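Local atomic coordinates of predicted component of a thermophile-specific DNA repair system, contains a RAMP domain (Methanopyrus kandleri, PDB entry 4N0L), a protein that binds RNA as the Csm3 component of the type III-A CRISPR antiviral system, probably holding the crRNA and possibly cleaving target RNA. Residues Ala58-Ile72 and Pro108-Gly122. Sequence-based numbering, arbitrary orientation.
Sequences ARALFELAWMKSREI and PWLENGTCPVCRIFG. With ZN (zinc ion), chain C.
Arg-59 and Trp-66 both swing CG anti to the backbone N (chi1 -171° and -175°), which sends the guanidinium and the indole across to 108-122. Arg-59 runs past Phe-121, extended as far as NE, its CA 4.1 Å from the centroid of that ring and over the face. Arg-59 NH1 then gives a nearly straight bond of 3.1 Å, lying in the guanidinium plane, to Gly-122 O, just past the end of helix 116-121. Val-117 CG1 lies over one face of the guanidinium, while Arg-59 NH2 forms a salt bridge with Glu-63 OE1 at 3.0 Å.

Val-117 is the knob here, seated among Arg-59, Phe-62, Glu-63 and Trp-66; its CG2 comes within 3.6 Å of Phe-62 CE2. The two helical segments run nearly antiparallel, at 159°. Further along, Trp-66 is pinned by its rim and both faces. Trp-66 NE1 bonds to Trp-109 O at 3.0 Å, close to the indole plane but from above the carbonyl plane; Pro-116 CG packs on one face, 3.4 Å from Trp-66 CZ2, and Arg-70 NE lies over the opposite one. Arg-70 NH1 adds a weak bond to Pro-108 O, and Ile-72 CD1 packs against Pro-108 and Trp-109.

This packing backs a zinc site: Cys-115, the N-cap of helix 116-121, and Cys-118 bind the ion with His-86 and Cys-88. Arg-59 NH1 also bonds to His-86 O and Glu-63 OE1 to His-86 N, tying the helix to the backbone of a zinc ligand. Helix 238-255 flanks both segments, touching Ala-65 and Phe-121, while helix 74-78 packs on Met-67 and Trp-109, and Ile-120 shares a backbone bond with Val-172 of the edge strand 172-174.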
ATOM      1  N   ALA A  58      -2.310  -1.690  -4.552  1.00 18.93           N
ATOM      2  CA  ALA A  58      -2.094  -0.321  -4.094  1.00 17.33           C
ATOM      3  C   ALA A  58      -0.892   0.319  -4.792  1.00 20.01           C
ATOM      4  O   ALA A  58      -0.930   1.494  -5.156  1.00 19.46           O
ATOM      5  CB  ALA A  58      -1.913  -0.290  -2.585  1.00 14.36           C
ATOM      6  N   ARG A  59       0.171  -0.460  -4.973  1.00 19.88           N
ATOM      7  CA  ARG A  59       1.371   0.024  -5.648  1.00 20.22           C
ATOM      8  C   ARG A  59       1.117   0.327  -7.121  1.00 25.62           C
ATOM      9  O   ARG A  59       1.526   1.373  -7.631  1.00 24.33           O
ATOM     10  CB  ARG A  59       2.504  -0.994  -5.529  1.00 19.44           C
ATOM     11  CG  ARG A  59       3.844  -0.469  -6.023  1.00 21.11           C
ATOM     12  CD  ARG A  59       4.895  -1.569  -6.061  1.00 22.98           C
ATOM     13  NE  ARG A  59       6.252  -1.037  -6.137  1.00 21.38           N
ATOM     14  CZ  ARG A  59       6.768  -0.426  -7.201  1.00 20.73           C
ATOM     15  NH1 ARG A  59       8.015   0.025  -7.162  1.00 18.07           N
ATOM     16  NH2 ARG A  59       6.049  -0.274  -8.306  1.00 20.68           N
ATOM     17  N   ALA A  60       0.455  -0.604  -7.800  1.00 25.40           N
ATOM     18  CA  ALA A  60       0.166  -0.477  -9.225  1.00 22.12           C
ATOM     19  C   ALA A  60      -0.683   0.757  -9.529  1.00 24.15           C
ATOM     20  O   ALA A  60      -0.493   1.412 -10.554  1.00 28.66           O
ATOM     21  CB  ALA A  60      -0.523  -1.732  -9.735  1.00 13.74           C
ATOM     22  N   LEU A  61      -1.621   1.066  -8.640  1.00 20.31           N
ATOM     23  CA  LEU A  61      -2.505   2.213  -8.834  1.00 23.20           C
ATOM     24  C   LEU A  61      -1.840   3.528  -8.436  1.00 23.56           C
ATOM     25  O   LEU A  61      -2.007   4.545  -9.112  1.00 24.98           O
ATOM     26  CB  LEU A  61      -3.803   2.027  -8.046  1.00 25.26           C
ATOM     27  CG  LEU A  61      -4.644   0.812  -8.432  1.00 24.72           C
ATOM     28  CD1 LEU A  61      -5.856   0.689  -7.528  1.00 19.30           C
ATOM     29  CD2 LEU A  61      -5.063   0.903  -9.891  1.00 25.07           C
ATOM     30  N   PHE A  62      -1.091   3.510  -7.337  1.00 21.32           N
ATOM     31  CA  PHE A  62      -0.390   4.707  -6.885  1.00 19.82           C
ATOM     32  C   PHE A  62       0.660   5.181  -7.883  1.00 22.46           C
ATOM     33  O   PHE A  62       0.790   6.379  -8.128  1.00 25.15           O
ATOM     34  CB  PHE A  62       0.275   4.484  -5.529  1.00 16.48           C
ATOM     35  CG  PHE A  62       1.062   5.671  -5.049  1.00 23.10           C
ATOM     36  CD1 PHE A  62       0.414   6.827  -4.643  1.00 20.45           C
ATOM     37  CD2 PHE A  62       2.450   5.641  -5.027  1.00 29.05           C
ATOM     38  CE1 PHE A  62       1.134   7.927  -4.210  1.00 23.11           C
ATOM     39  CE2 PHE A  62       3.176   6.739  -4.596  1.00 24.12           C
ATOM     40  CZ  PHE A  62       2.516   7.883  -4.188  1.00 23.44           C
ATOM     41  N   GLU A  63       1.425   4.247  -8.438  1.00 19.94           N
ATOM     42  CA  GLU A  63       2.500   4.617  -9.352  1.00 24.99           C
ATOM     43  C   GLU A  63       1.933   5.289 -10.603  1.00 26.07           C
ATOM     44  O   GLU A  63       2.509   6.251 -11.107  1.00 26.91           O
ATOM     45  CB  GLU A  63       3.363   3.398  -9.716  1.00 18.35           C
ATOM     46  CG  GLU A  63       2.737   2.386 -10.665  1.00 22.77           C
ATOM     47  CD  GLU A  63       3.649   1.198 -10.922  1.00 27.44           C
ATOM     48  OE1 GLU A  63       4.849   1.289 -10.592  1.00 28.53           O
ATOM     49  OE2 GLU A  63       3.173   0.178 -11.462  1.00 27.92           O
ATOM     50  N   LEU A  64       0.786   4.802 -11.073  1.00 26.09           N
ATOM     51  CA  LEU A  64       0.094   5.415 -12.205  1.00 25.35           C
ATOM     52  C   LEU A  64      -0.410   6.809 -11.859  1.00 27.25           C
ATOM     53  O   LEU A  64      -0.258   7.746 -12.642  1.00 33.53           O
ATOM     54  CB  LEU A  64      -1.075   4.541 -12.660  1.00 22.68           C
ATOM     55  CG  LEU A  64      -0.708   3.267 -13.419  1.00 25.78           C
ATOM     56  CD1 LEU A  64      -1.961   2.479 -13.764  1.00 21.93           C
ATOM     57  CD2 LEU A  64       0.088   3.604 -14.674  1.00 27.64           C
ATOM     58  N   ALA A  65      -1.020   6.935 -10.686  1.00 25.83           N
ATOM     59  CA  ALA A  65      -1.543   8.218 -10.228  1.00 25.00           C
ATOM     60  C   ALA A  65      -0.413   9.216 -10.020  1.00 25.89           C
ATOM     61  O   ALA A  65      -0.546  10.392 -10.353  1.00 30.63           O
ATOM     62  CB  ALA A  65      -2.339   8.044  -8.945  1.00 17.45           C
ATOM     63  N   TRP A  66       0.698   8.738  -9.469  1.00 24.54           N
ATOM     64  CA  TRP A  66       1.874   9.573  -9.251  1.00 26.95           C
ATOM     65  C   TRP A  66       2.413  10.079 -10.582  1.00 29.88           C
ATOM     66  O   TRP A  66       2.719  11.263 -10.728  1.00 27.93           O
ATOM     67  CB  TRP A  66       2.957   8.794  -8.499  1.00 29.19           C
ATOM     68  CG  TRP A  66       4.163   9.609  -8.132  1.00 30.14           C
ATOM     69  CD1 TRP A  66       5.433   9.453  -8.609  1.00 32.04           C
ATOM     70  CD2 TRP A  66       4.215  10.699  -7.203  1.00 28.09           C
ATOM     71  NE1 TRP A  66       6.271  10.379  -8.036  1.00 30.22           N
ATOM     72  CE2 TRP A  66       5.548  11.156  -7.170  1.00 28.25           C
ATOM     73  CE3 TRP A  66       3.264  11.333  -6.398  1.00 27.64           C
ATOM     74  CZ2 TRP A  66       5.953  12.218  -6.364  1.00 28.99           C
ATOM     75  CZ3 TRP A  66       3.669  12.389  -5.598  1.00 27.16           C
ATOM     76  CH2 TRP A  66       5.001  12.821  -5.588  1.00 28.12           C
ATOM     77  N   MET A  67       2.517   9.170 -11.547  1.00 29.03           N
ATOM     78  CA  MET A  67       2.995   9.494 -12.886  1.00 28.62           C
ATOM     79  C   MET A  67       2.141  10.579 -13.541  1.00 33.24           C
ATOM     80  O   MET A  67       2.664  11.586 -14.018  1.00 33.09           O
ATOM     81  CB  MET A  67       3.010   8.236 -13.760  1.00 23.43           C
ATOM     82  CG  MET A  67       3.483   8.464 -15.188  1.00 16.21           C
ATOM     83  SD  MET A  67       3.169   7.050 -16.270  1.00 31.42           S
ATOM     84  CE  MET A  67       1.401   7.192 -16.526  1.00 36.70           C
ATOM     85  N   LYS A  68       0.828  10.367 -13.561  1.00 36.56           N
ATOM     86  CA  LYS A  68      -0.090  11.302 -14.209  1.00 36.28           C
ATOM     87  C   LYS A  68      -0.213  12.637 -13.478  1.00 36.63           C
ATOM     88  O   LYS A  68      -0.357  13.680 -14.113  1.00 41.76           O
ATOM     89  CB  LYS A  68      -1.473  10.668 -14.368  1.00 35.37           C
ATOM     90  CG  LYS A  68      -1.604   9.820 -15.626  1.00 42.15           C
ATOM     91  CD  LYS A  68      -2.433   8.568 -15.402  1.00 47.69           C
ATOM     92  CE  LYS A  68      -2.425   7.692 -16.649  1.00 56.52           C
ATOM     93  NZ  LYS A  68      -2.944   6.320 -16.392  1.00 60.18           N
ATOM     94  N   SER A  69      -0.157  12.607 -12.150  1.00 35.49           N
ATOM     95  CA  SER A  69      -0.281  13.827 -11.353  1.00 36.97           C
ATOM     96  C   SER A  69       0.870  14.796 -11.620  1.00 43.56           C
ATOM     97  O   SER A  69       0.731  16.004 -11.436  1.00 48.15           O
ATOM     98  CB  SER A  69      -0.344  13.494  -9.862  1.00 34.42           C
ATOM     99  OG  SER A  69       0.906  13.017  -9.396  1.00 37.21           O
ATOM    100  N   ARG A  70       2.006  14.257 -12.044  1.00 45.68           N
ATOM    101  CA  ARG A  70       3.165  15.076 -12.382  1.00 47.95           C
ATOM    102  C   ARG A  70       3.348  15.188 -13.891  1.00 49.76           C
ATOM    103  O   ARG A  70       4.355  15.718 -14.363  1.00 50.28           O
ATOM    104  CB  ARG A  70       4.429  14.516 -11.733  1.00 45.82           C
ATOM    105  CG  ARG A  70       4.508  14.766 -10.239  1.00 44.24           C
ATOM    106  CD  ARG A  70       5.723  14.099  -9.635  1.00 48.00           C
ATOM    107  NE  ARG A  70       6.008  14.600  -8.296  1.00 54.75           N
ATOM    108  CZ  ARG A  70       6.874  15.572  -8.028  1.00 58.60           C
ATOM    109  NH1 ARG A  70       7.559  16.141  -9.010  1.00 60.15           N
ATOM    110  NH2 ARG A  70       7.067  15.964  -6.777  1.00 60.98           N
ATOM    111  N   GLU A  71       2.359  14.689 -14.631  1.00 49.91           N
ATOM    112  CA  GLU A  71       2.369  14.702 -16.092  1.00 52.25           C
ATOM    113  C   GLU A  71       3.685  14.185 -16.667  1.00 48.78           C
ATOM    114  O   GLU A  71       4.321  14.843 -17.489  1.00 47.46           O
ATOM    115  CB  GLU A  71       2.093  16.118 -16.602  1.00 56.72           C
ATOM    116  CG  GLU A  71       0.781  16.699 -16.098  1.00 64.45           C
ATOM    117  CD  GLU A  71       0.533  18.108 -16.596  1.00 72.23           C
ATOM    118  OE1 GLU A  71       1.259  19.030 -16.164  1.00 74.80           O
ATOM    119  OE2 GLU A  71      -0.390  18.297 -17.415  1.00 75.11           O
ATOM    120  N   ILE A  72       4.078  12.997 -16.227  1.00 42.40           N
ATOM    121  CA  ILE A  72       5.296  12.362 -16.705  1.00 32.68           C
ATOM    122  C   ILE A  72       4.963  11.349 -17.788  1.00 33.48           C
ATOM    123  O   ILE A  72       4.113  10.482 -17.587  1.00 34.18           O
ATOM    124  CB  ILE A  72       6.051  11.658 -15.559  1.00 30.98           C
ATOM    125  CG1 ILE A  72       6.341  12.644 -14.427  1.00 29.87           C
ATOM    126  CG2 ILE A  72       7.332  11.010 -16.074  1.00 28.51           C
ATOM    127  CD1 ILE A  72       6.909  11.993 -13.187  1.00 28.01           C
ATOM    128  N   PRO A 108      11.629  13.615 -12.859  1.00 31.56           N
ATOM    129  CA  PRO A 108      10.384  14.307 -12.505  1.00 31.29           C
ATOM    130  C   PRO A 108       9.516  13.564 -11.486  1.00 33.41           C
ATOM    131  O   PRO A 108       8.579  14.157 -10.953  1.00 35.92           O
ATOM    132  CB  PRO A 108       9.659  14.416 -13.851  1.00 30.68           C
ATOM    133  CG  PRO A 108      10.167  13.264 -14.639  1.00 31.41           C
ATOM    134  CD  PRO A 108      11.602  13.091 -14.235  1.00 31.01           C
ATOM    135  N   TRP A 109       9.828  12.301 -11.210  1.00 32.05           N
ATOM    136  CA  TRP A 109       9.036  11.514 -10.269  1.00 31.35           C
ATOM    137  C   TRP A 109       9.625  11.590  -8.867  1.00 33.49           C
ATOM    138  O   TRP A 109       9.238  10.829  -7.979  1.00 32.81           O
ATOM    139  CB  TRP A 109       8.951  10.054 -10.715  1.00 28.89           C
ATOM    140  CG  TRP A 109      10.270   9.345 -10.699  1.00 29.81           C
ATOM    141  CD1 TRP A 109      10.846   8.711  -9.636  1.00 29.50           C
ATOM    142  CD2 TRP A 109      11.174   9.186 -11.798  1.00 28.97           C
ATOM    143  NE1 TRP A 109      12.057   8.174 -10.003  1.00 32.18           N
ATOM    144  CE2 TRP A 109      12.280   8.452 -11.326  1.00 27.14           C
ATOM    145  CE3 TRP A 109      11.157   9.598 -13.134  1.00 31.24           C
ATOM    146  CZ2 TRP A 109      13.358   8.118 -12.144  1.00 26.78           C
ATOM    147  CZ3 TRP A 109      12.228   9.265 -13.944  1.00 27.27           C
ATOM    148  CH2 TRP A 109      13.314   8.533 -13.446  1.00 26.21           C
ATOM    149  N   LEU A 110      10.566  12.506  -8.673  1.00 31.34           N
ATOM    150  CA  LEU A 110      11.223  12.652  -7.383  1.00 31.50           C
ATOM    151  C   LEU A 110      10.577  13.771  -6.564  1.00 34.19           C
ATOM    152  O   LEU A 110      10.128  14.774  -7.119  1.00 35.04           O
ATOM    153  CB  LEU A 110      12.715  12.933  -7.584  1.00 34.54           C
ATOM    154  CG  LEU A 110      13.597  11.720  -7.899  1.00 37.03           C
ATOM    155  CD1 LEU A 110      15.075  12.062  -7.743  1.00 37.73           C
ATOM    156  CD2 LEU A 110      13.222  10.534  -7.031  1.00 34.44           C
ATOM    157  N   GLU A 111      10.515  13.588  -5.248  1.00 37.68           N
ATOM    158  CA  GLU A 111      10.055  14.641  -4.345  1.00 36.18           C
ATOM    159  C   GLU A 111      11.002  14.752  -3.156  1.00 38.53           C
ATOM    160  O   GLU A 111      11.179  13.787  -2.408  1.00 33.97           O
ATOM    161  CB  GLU A 111       8.627  14.377  -3.863  1.00 36.61           C
ATOM    162  CG  GLU A 111       8.043  15.517  -3.037  1.00 44.53           C
ATOM    163  CD  GLU A 111       6.577  15.317  -2.701  1.00 47.20           C
ATOM    164  OE1 GLU A 111       6.265  14.379  -1.936  1.00 48.76           O
ATOM    165  OE2 GLU A 111       5.737  16.098  -3.201  1.00 45.39           O
ATOM    166  N   ASN A 112      11.593  15.932  -2.983  1.00 42.28           N
ATOM    167  CA  ASN A 112      12.663  16.142  -2.010  1.00 39.44           C
ATOM    168  C   ASN A 112      13.752  15.073  -2.106  1.00 37.08           C
ATOM    169  O   ASN A 112      14.255  14.588  -1.091  1.00 39.43           O
ATOM    170  CB  ASN A 112      12.096  16.187  -0.587  1.00 43.95           C
ATOM    171  CG  ASN A 112      11.046  17.269  -0.413  1.00 48.79           C
ATOM    172  OD1 ASN A 112      11.151  18.352  -0.987  1.00 50.45           O
ATOM    173  ND2 ASN A 112      10.027  16.978   0.387  1.00 48.79           N
ATOM    174  N   GLY A 113      14.097  14.709  -3.338  1.00 32.39           N
ATOM    175  CA  GLY A 113      15.218  13.825  -3.597  1.00 35.59           C
ATOM    176  C   GLY A 113      14.933  12.334  -3.592  1.00 39.87           C
ATOM    177  O   GLY A 113      15.813  11.536  -3.917  1.00 41.56           O
ATOM    178  N   THR A 114      13.714  11.942  -3.230  1.00 38.61           N
ATOM    179  CA  THR A 114      13.385  10.520  -3.152  1.00 34.74           C
ATOM    180  C   THR A 114      12.088  10.174  -3.875  1.00 32.44           C
ATOM    181  O   THR A 114      11.255  11.041  -4.139  1.00 28.15           O
ATOM    182  CB  THR A 114      13.266  10.043  -1.692  1.00 34.53           C
ATOM    183  OG1 THR A 114      12.229  10.773  -1.027  1.00 42.53           O
ATOM    184  CG2 THR A 114      14.587  10.231  -0.952  1.00 24.45           C
ATOM    185  N   CYS A 115      11.931   8.891  -4.191  1.00 34.49           N
ATOM    186  CA  CYS A 115      10.758   8.400  -4.903  1.00 31.09           C
ATOM    187  C   CYS A 115       9.742   7.810  -3.932  1.00 31.13           C
ATOM    188  O   CYS A 115      10.025   6.816  -3.265  1.00 28.19           O
ATOM    189  CB  CYS A 115      11.162   7.351  -5.940  1.00 32.58           C
ATOM    190  SG  CYS A 115       9.810   6.772  -7.002  1.00 28.59           S
ATOM    191  N   PRO A 116       8.552   8.425  -3.852  1.00 30.77           N
ATOM    192  CA  PRO A 116       7.465   7.962  -2.980  1.00 28.63           C
ATOM    193  C   PRO A 116       7.034   6.533  -3.292  1.00 23.72           C
ATOM    194  O   PRO A 116       6.814   5.747  -2.371  1.00 23.54           O
ATOM    195  CB  PRO A 116       6.331   8.946  -3.279  1.00 31.56           C
ATOM    196  CG  PRO A 116       7.010  10.157  -3.808  1.00 35.96           C
ATOM    197  CD  PRO A 116       8.190   9.654  -4.576  1.00 33.68           C
ATOM    198  N   VAL A 117       6.901   6.215  -4.575  1.00 19.57           N
ATOM    199  CA  VAL A 117       6.515   4.874  -5.003  1.00 19.28           C
ATOM    200  C   VAL A 117       7.441   3.800  -4.446  1.00 21.14           C
ATOM    201  O   VAL A 117       7.005   2.880  -3.754  1.00 24.56           O
ATOM    202  CB  VAL A 117       6.503   4.753  -6.538  1.00 22.05           C
ATOM    203  CG1 VAL A 117       6.177   3.323  -6.956  1.00 22.20           C
ATOM    204  CG2 VAL A 117       5.505   5.731  -7.141  1.00 18.42           C
ATOM    205  N   CYS A 118       8.727   3.931  -4.748  1.00 21.04           N
ATOM    206  CA  CYS A 118       9.708   2.907  -4.408  1.00 20.82           C
ATOM    207  C   CYS A 118      10.083   2.894  -2.922  1.00 23.05           C
ATOM    208  O   CYS A 118      10.310   1.828  -2.352  1.00 21.45           O
ATOM    209  CB  CYS A 118      10.958   3.077  -5.278  1.00 14.86           C
ATOM    210  SG  CYS A 118      10.674   2.740  -7.046  1.00 27.54           S
ATOM    211  N   ARG A 119      10.154   4.064  -2.292  1.00 21.96           N
ATOM    212  CA  ARG A 119      10.538   4.122  -0.880  1.00 25.73           C
ATOM    213  C   ARG A 119       9.449   3.532   0.028  1.00 28.33           C
ATOM    214  O   ARG A 119       9.745   2.999   1.100  1.00 27.73           O
ATOM    215  CB  ARG A 119      10.859   5.564  -0.463  1.00 25.49           C
ATOM    216  CG  ARG A 119       9.646   6.400  -0.078  1.00 28.33           C
ATOM    217  CD  ARG A 119       9.946   7.892  -0.089  1.00 27.37           C
ATOM    218  NE  ARG A 119       8.809   8.663   0.406  1.00 35.28           N
ATOM    219  CZ  ARG A 119       8.575   9.938   0.106  1.00 37.71           C
ATOM    220  NH1 ARG A 119       9.406  10.599  -0.690  1.00 35.53           N
ATOM    221  NH2 ARG A 119       7.508  10.549   0.606  1.00 33.17           N
ATOM    222  N   ILE A 120       8.195   3.621  -0.410  1.00 26.20           N
ATOM    223  CA  ILE A 120       7.063   3.101   0.357  1.00 21.47           C
ATOM    224  C   ILE A 120       6.760   1.642   0.022  1.00 21.99           C
ATOM    225  O   ILE A 120       6.625   0.803   0.913  1.00 21.23           O
ATOM    226  CB  ILE A 120       5.784   3.942   0.118  1.00 25.76           C
ATOM    227  CG1 ILE A 120       5.946   5.348   0.698  1.00 26.90           C
ATOM    228  CG2 ILE A 120       4.569   3.263   0.733  1.00 23.97           C
ATOM    229  CD1 ILE A 120       4.856   6.307   0.269  1.00 25.19           C
ATOM    230  N   PHE A 121       6.632   1.350  -1.268  1.00 22.24           N
ATOM    231  CA  PHE A 121       6.190   0.032  -1.708  1.00 23.89           C
ATOM    232  C   PHE A 121       7.351  -0.864  -2.151  1.00 25.06           C
ATOM    233  O   PHE A 121       7.140  -1.949  -2.696  1.00 24.85           O
ATOM    234  CB  PHE A 121       5.171   0.179  -2.839  1.00 26.68           C
ATOM    235  CG  PHE A 121       3.902   0.878  -2.424  1.00 20.41           C
ATOM    236  CD1 PHE A 121       2.891   0.191  -1.770  1.00 18.31           C
ATOM    237  CD2 PHE A 121       3.719   2.226  -2.695  1.00 23.99           C
ATOM    238  CE1 PHE A 121       1.724   0.837  -1.387  1.00 19.71           C
ATOM    239  CE2 PHE A 121       2.553   2.877  -2.317  1.00 23.78           C
ATOM    240  CZ  PHE A 121       1.556   2.182  -1.662  1.00 16.00           C
ATOM    241  N   GLY A 122       8.576  -0.403  -1.926  1.00 28.55           N
ATOM    242  CA  GLY A 122       9.747  -1.212  -2.215  1.00 30.64           C
ATOM    243  C   GLY A 122      10.159  -1.155  -3.670  1.00 32.57           C
ATOM    244  O   GLY A 122       9.402  -0.686  -4.524  1.00 29.45           O
TER
HETATM  245 ZN    ZN C 401      10.824   4.896  -7.917  1.00 30.64          ZN